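Snaclec rhodocytin subunit alpha (Agkistrodon rhodostoma, PDB 3BX4) elicits platelet aggregation by binding the platelet receptor CLEC-2, which sets off Syk and PLC-gamma-2 signalling. Local coordinates at residues H15-F20 / V130-P135; Y69-L74 / C106-K111. All coordinates share one frame; numbering follows the deposited sequence.

Interaction 1: residues H15-F20 / V130-P135; sequences HCYQAF and VCKLLP
H15 and K132 meet near one end of the antiparallel pair of N- and C-terminal strands that closes the double-loop C-type lectin fold. K132 runs fully extended, its CG anti to the backbone N (chi1 167°), and this carries CE over the middle of the H15 imidazole, 3.6 Å from the ring centroid and almost on its normal, a CH-pi contact. The same methylene chain lies alongside Y17, K132 CD touching Y17 CE2 at 3.7 Å. Beyond the ring, K132 NZ forms salt bridges with E46 and E50, and E50 also takes the Y17 hydroxyl, so one carboxylate ties both side chains. L133 O approaches the H15 ring at its edge and accepts a hydrogen bond from C16 N at 2.9 Å. C16 N and O thus both bond L133, and Q18 repeats the pattern with C131. On the face of C16 and C131, two disulfides leave the pair, C16 to C5 and C131 to C33. C16 SG also packs on P135 CG. Farther along, F20 turns its ring obliquely to C131 SG, with F20 CE1 3.6 Å from that sulfur.

Interaction 2: residues Y69-L74 / C106-K111; sequences YVWIGL and CGALEK
W71 brings the six-membered part of its indole against C106 and A108: W71 CZ3 lies 3.6 Å from C106 CB, and W71 CE3 lies 3.8 Å from A108 CB. The G107 carbonyl oxygen comes to the indole edge, 3.3 Å from W71 CE3, and also accepts a long but nearly straight hydrogen bond from I72 N at 3.2 Å. V70 and L109 form a hydrogen-bonded antiparallel pair, exchanging two backbone bonds. The I72 and L109 side chains cross at about a right angle. With I72 CG1 between its backbone N and carbonyl carbon (chi1 54°), CG2 meets CD1 and CG of L109, while I72 CD1 lies near L109 CD2. Y69 and E110 run side by side, Y69 CD1 3.8 Å from E110 CB. After the corner at G73, G107 N donates to L74 O at 2.8 Å. In the next shell, Q125 O accepts a hydrogen bond from W71 NE1, W26 meets the indole edge-to-face, and T113 holds E110 OE1. V54 and I58 of helix 48-59 pack on L109, while C106 is disulfide-bonded to C123. The two strands bracket the long-loop region of the C-type lectin fold, probably exchanged between subunits as in other snaclecs.

Interactions 1 and 2 belong to one mixed sheet, their centres about 14 Å apart. Strand 127-133 joins them: it pairs antiparallel with 15-21 in interaction 1 and runs parallel to 69-76 of interaction 2. Along the chain, 15-20 comes first and 130-135 last, with both segments of interaction 2 between them. They touch directly where V130 N probably bonds W71 O and V130 CG2 packs on V70 CG1. Helix 48-59 packs against both. Interaction 1 thus joins the two ends of the lectin domain, whereas interaction 2 lies near the chain's centre, at the base of the long loop, where L74 continues the sheet into a strand of another protein chain.

Interaction 1: residues H15-F20 / V130-P135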
loop_
_atom_site.group_PDB
_atom_site.type_symbol
_atom_site.label_atom_id
_atom_site.label_comp_id
_atom_site.label_asym_id
_atom_site.label_seq_id
_atom_site.Cartn_x
_atom_site.Cartn_y
_atom_site.Cartn_z
ATOM N N HIS C 15 0.575 2.090 -28.491
ATOM C CA HIS C 15 1.424 1.853 -27.284
ATOM C C HIS C 15 2.513 0.834 -27.596
ATOM O O HIS C 15 2.484 0.110 -28.585
ATOM C CB HIS C 15 0.567 1.350 -26.113
ATOM C CG HIS C 15 -0.391 2.368 -25.562
ATOM N ND1 HIS C 15 -1.710 2.414 -25.949
ATOM C CD2 HIS C 15 -0.214 3.372 -24.673
ATOM C CE1 HIS C 15 -2.317 3.411 -25.318
ATOM N NE2 HIS C 15 -1.436 4.006 -24.534
ATOM N N CYS C 16 3.494 0.801 -26.677
ATOM C CA CYS C 16 4.601 -0.177 -26.744
ATOM C C CYS C 16 4.525 -1.027 -25.460
ATOM O O CYS C 16 4.226 -0.550 -24.361
ATOM C CB CYS C 16 5.959 0.536 -26.761
ATOM S SG CYS C 16 6.081 1.643 -28.207
ATOM N N TYR C 17 4.885 -2.310 -25.592
ATOM C CA TYR C 17 4.670 -3.192 -24.464
ATOM C C TYR C 17 5.902 -4.099 -24.313
ATOM O O TYR C 17 6.595 -4.406 -25.288
ATOM C CB TYR C 17 3.493 -4.138 -24.740
ATOM C CG TYR C 17 2.160 -3.485 -24.924
ATOM C CD1 TYR C 17 1.910 -2.788 -26.122
ATOM C CD2 TYR C 17 1.188 -3.565 -23.953
ATOM C CE1 TYR C 17 0.652 -2.166 -26.323
ATOM C CE2 TYR C 17 -0.046 -2.933 -24.137
ATOM C CZ TYR C 17 -0.279 -2.265 -25.371
ATOM O OH TYR C 17 -1.515 -1.591 -25.577
ATOM N N GLN C 18 6.138 -4.526 -23.093
ATOM C CA GLN C 18 7.224 -5.543 -22.917
ATOM C C GLN C 18 6.897 -6.384 -21.723
ATOM O O GLN C 18 6.569 -5.884 -20.661
ATOM C CB GLN C 18 8.607 -4.874 -22.789
ATOM C CG GLN C 18 9.773 -5.952 -22.693
ATOM C CD GLN C 18 11.140 -5.351 -22.784
ATOM O OE1 GLN C 18 11.353 -4.119 -22.993
ATOM N NE2 GLN C 18 12.117 -6.216 -22.666
ATOM N N ALA C 19 7.078 -7.729 -21.872
ATOM C CA ALA C 19 6.832 -8.654 -20.764
ATOM C C ALA C 19 8.222 -9.007 -20.168
ATOM O O ALA C 19 9.147 -9.242 -20.938
ATOM C CB ALA C 19 6.178 -9.908 -21.262
ATOM N N PHE C 20 8.353 -8.903 -18.851
ATOM C CA PHE C 20 9.645 -9.083 -18.157
ATOM C C PHE C 20 9.520 -10.312 -17.326
ATOM O O PHE C 20 8.550 -10.518 -16.613
ATOM C CB PHE C 20 9.988 -7.872 -17.284
ATOM C CG PHE C 20 10.305 -6.640 -18.062
ATOM C CD1 PHE C 20 9.261 -5.756 -18.439
ATOM C CD2 PHE C 20 11.621 -6.361 -18.481
ATOM C CE1 PHE C 20 9.533 -4.617 -19.216
ATOM C CE2 PHE C 20 11.909 -5.198 -19.268
ATOM C CZ PHE C 20 10.840 -4.311 -19.638
ATOM N N VAL C 130 3.979 -7.104 -17.042
ATOM C CA VAL C 130 4.123 -6.595 -18.367
ATOM C C VAL C 130 3.996 -5.028 -18.236
ATOM O O VAL C 130 3.106 -4.619 -17.462
ATOM C CB VAL C 130 2.906 -7.062 -19.292
ATOM C CG1 VAL C 130 2.979 -6.352 -20.618
ATOM C CG2 VAL C 130 2.974 -8.635 -19.482
ATOM N N CYS C 131 4.925 -4.307 -18.876
ATOM C CA CYS C 131 4.914 -2.779 -18.907
ATOM C C CYS C 131 4.240 -2.355 -20.200
ATOM O O CYS C 131 4.320 -2.993 -21.231
ATOM C CB CYS C 131 6.323 -2.123 -18.865
ATOM S SG CYS C 131 7.246 -2.622 -17.328
ATOM N N LYS C 132 3.590 -1.196 -20.122
ATOM C CA LYS C 132 2.873 -0.579 -21.289
ATOM C C LYS C 132 3.373 0.849 -21.265
ATOM O O LYS C 132 3.393 1.488 -20.195
ATOM C CB LYS C 132 1.349 -0.671 -21.092
ATOM C CG LYS C 132 0.464 0.211 -22.067
ATOM C CD LYS C 132 -0.948 -0.145 -21.797
ATOM C CE LYS C 132 -1.946 0.735 -22.667
ATOM N NZ LYS C 132 -3.327 0.402 -22.316
ATOM N N LEU C 133 3.736 1.362 -22.441
ATOM C CA LEU C 133 4.263 2.706 -22.598
ATOM C C LEU C 133 3.526 3.474 -23.722
ATOM O O LEU C 133 3.203 2.904 -24.731
ATOM C CB LEU C 133 5.731 2.555 -22.982
ATOM C CG LEU C 133 6.546 3.714 -23.399
ATOM C CD1 LEU C 133 6.788 4.513 -22.067
ATOM C CD2 LEU C 133 7.880 3.294 -24.032
ATOM N N LEU C 134 3.284 4.777 -23.520
ATOM C CA LEU C 134 2.895 5.661 -24.614
ATOM C C LEU C 134 4.145 6.481 -24.928
ATOM O O LEU C 134 4.573 7.301 -24.085
ATOM C CB LEU C 134 1.735 6.565 -24.168
ATOM C CG LEU C 134 1.303 7.531 -25.282
ATOM C CD1 LEU C 134 0.581 6.739 -26.396
ATOM C CD2 LEU C 134 0.400 8.581 -24.603
ATOM N N PRO C 135 4.794 6.177 -26.058
ATOM C CA PRO C 135 6.086 6.751 -26.384
ATOM C C PRO C 135 5.981 8.243 -26.709
ATOM O O PRO C 135 4.949 8.673 -27.240
ATOM C CB PRO C 135 6.588 5.892 -27.565
ATOM C CG PRO C 135 5.406 5.224 -28.157
ATOM C CD PRO C 135 4.332 5.188 -27.072
#

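Interaction 2: residues Y69-L74 / C106-K111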
loop_
_atom_site.group_PDB
_atom_site.type_symbol
_atom_site.label_atom_id
_atom_site.label_comp_id
_atom_site.label_asym_id
_atom_site.label_seq_id
_atom_site.Cartn_x
_atom_site.Cartn_y
_atom_site.Cartn_z
ATOM N N TYR C 69 1.615 -16.574 -12.587
ATOM C CA TYR C 69 0.904 -15.232 -12.561
ATOM C C TYR C 69 1.780 -14.188 -13.197
ATOM O O TYR C 69 3.005 -14.254 -13.127
ATOM C CB TYR C 69 0.606 -14.769 -11.137
ATOM C CG TYR C 69 -0.398 -15.638 -10.441
ATOM C CD1 TYR C 69 -1.783 -15.495 -10.642
ATOM C CD2 TYR C 69 0.037 -16.665 -9.622
ATOM C CE1 TYR C 69 -2.692 -16.349 -9.995
ATOM C CE2 TYR C 69 -0.880 -17.503 -8.963
ATOM C CZ TYR C 69 -2.224 -17.334 -9.159
ATOM O OH TYR C 69 -3.080 -18.222 -8.519
ATOM N N VAL C 70 1.145 -13.172 -13.851
ATOM C CA VAL C 70 1.919 -12.114 -14.426
ATOM C C VAL C 70 1.186 -10.807 -14.007
ATOM O O VAL C 70 0.003 -10.721 -14.280
ATOM C CB VAL C 70 1.957 -12.247 -15.983
ATOM C CG1 VAL C 70 2.475 -10.898 -16.607
ATOM C CG2 VAL C 70 2.788 -13.544 -16.428
ATOM N N TRP C 71 1.890 -9.907 -13.336
ATOM C CA TRP C 71 1.214 -8.642 -12.820
ATOM C C TRP C 71 0.830 -7.800 -13.974
ATOM O O TRP C 71 1.570 -7.643 -14.912
ATOM C CB TRP C 71 2.198 -7.866 -11.962
ATOM C CG TRP C 71 2.522 -8.533 -10.636
ATOM C CD1 TRP C 71 3.815 -8.830 -10.126
ATOM C CD2 TRP C 71 1.604 -8.947 -9.629
ATOM N NE1 TRP C 71 3.700 -9.358 -8.877
ATOM C CE2 TRP C 71 2.372 -9.464 -8.526
ATOM C CE3 TRP C 71 0.218 -8.962 -9.536
ATOM C CZ2 TRP C 71 1.743 -9.998 -7.350
ATOM C CZ3 TRP C 71 -0.411 -9.418 -8.387
ATOM C CH2 TRP C 71 0.357 -9.951 -7.269
ATOM N N ILE C 72 -0.346 -7.126 -13.822
ATOM C CA ILE C 72 -0.752 -6.049 -14.738
ATOM C C ILE C 72 -1.163 -4.914 -13.802
ATOM O O ILE C 72 -1.059 -5.035 -12.589
ATOM C CB ILE C 72 -1.938 -6.494 -15.703
ATOM C CG1 ILE C 72 -3.119 -7.046 -14.876
ATOM C CG2 ILE C 72 -1.404 -7.502 -16.757
ATOM C CD1 ILE C 72 -4.390 -7.266 -15.788
ATOM N N GLY C 73 -1.701 -3.780 -14.339
ATOM C CA GLY C 73 -1.729 -2.571 -13.519
ATOM C C GLY C 73 -2.983 -2.327 -12.678
ATOM O O GLY C 73 -3.174 -1.181 -12.276
ATOM N N LEU C 74 -3.774 -3.374 -12.426
ATOM C CA LEU C 74 -5.008 -3.311 -11.625
ATOM C C LEU C 74 -4.655 -3.269 -10.172
ATOM O O LEU C 74 -3.891 -4.146 -9.660
ATOM C CB LEU C 74 -5.891 -4.548 -11.816
ATOM C CG LEU C 74 -6.847 -4.628 -12.907
ATOM C CD1 LEU C 74 -7.294 -6.116 -12.838
ATOM C CD2 LEU C 74 -7.994 -3.567 -12.635
ATOM N N CYS C 106 -4.061 -6.599 -5.581
ATOM C CA CYS C 106 -3.353 -6.411 -6.862
ATOM C C CYS C 106 -3.872 -7.343 -7.954
ATOM O O CYS C 106 -4.191 -8.508 -7.664
ATOM C CB CYS C 106 -1.816 -6.608 -6.721
ATOM S SG CYS C 106 -1.078 -5.341 -5.708
ATOM N N GLY C 107 -3.954 -6.868 -9.206
ATOM C CA GLY C 107 -4.436 -7.699 -10.286
ATOM C C GLY C 107 -3.339 -8.388 -11.155
ATOM O O GLY C 107 -2.287 -7.819 -11.431
ATOM N N ALA C 108 -3.675 -9.565 -11.668
ATOM C CA ALA C 108 -2.723 -10.347 -12.450
ATOM C C ALA C 108 -3.455 -11.119 -13.554
ATOM O O ALA C 108 -4.694 -11.341 -13.435
ATOM C CB ALA C 108 -2.033 -11.341 -11.469
ATOM N N LEU C 109 -2.680 -11.578 -14.544
ATOM C CA LEU C 109 -3.142 -12.547 -15.524
ATOM C C LEU C 109 -2.642 -13.890 -15.022
ATOM O O LEU C 109 -1.603 -13.928 -14.366
ATOM C CB LEU C 109 -2.592 -12.245 -16.920
ATOM C CG LEU C 109 -3.130 -10.875 -17.426
ATOM C CD1 LEU C 109 -2.408 -10.450 -18.689
ATOM C CD2 LEU C 109 -4.681 -10.968 -17.587
ATOM N N GLU C 110 -3.372 -14.947 -15.307
ATOM C CA GLU C 110 -2.934 -16.228 -14.747
ATOM C C GLU C 110 -2.809 -17.337 -15.791
ATOM O O GLU C 110 -3.604 -17.399 -16.727
ATOM C CB GLU C 110 -3.883 -16.601 -13.607
ATOM C CG GLU C 110 -5.104 -17.130 -14.106
ATOM C CD GLU C 110 -6.044 -17.738 -13.060
ATOM O OE1 GLU C 110 -7.258 -17.673 -13.353
ATOM O OE2 GLU C 110 -5.625 -18.249 -12.000
ATOM N N LYS C 111 -1.767 -18.172 -15.667
ATOM C CA LYS C 111 -1.535 -19.236 -16.631
ATOM C C LYS C 111 -2.724 -20.180 -16.774
ATOM O O LYS C 111 -3.019 -20.645 -17.898
ATOM C CB LYS C 111 -0.292 -20.016 -16.182
ATOM C CG LYS C 111 0.246 -21.047 -17.173
ATOM C CD LYS C 111 1.363 -21.853 -16.512
ATOM C CE LYS C 111 2.127 -22.697 -17.539
ATOM N NZ LYS C 111 2.923 -23.743 -16.814
HETATM O O HOH W 1 -3.932 -19.664 -10.979
#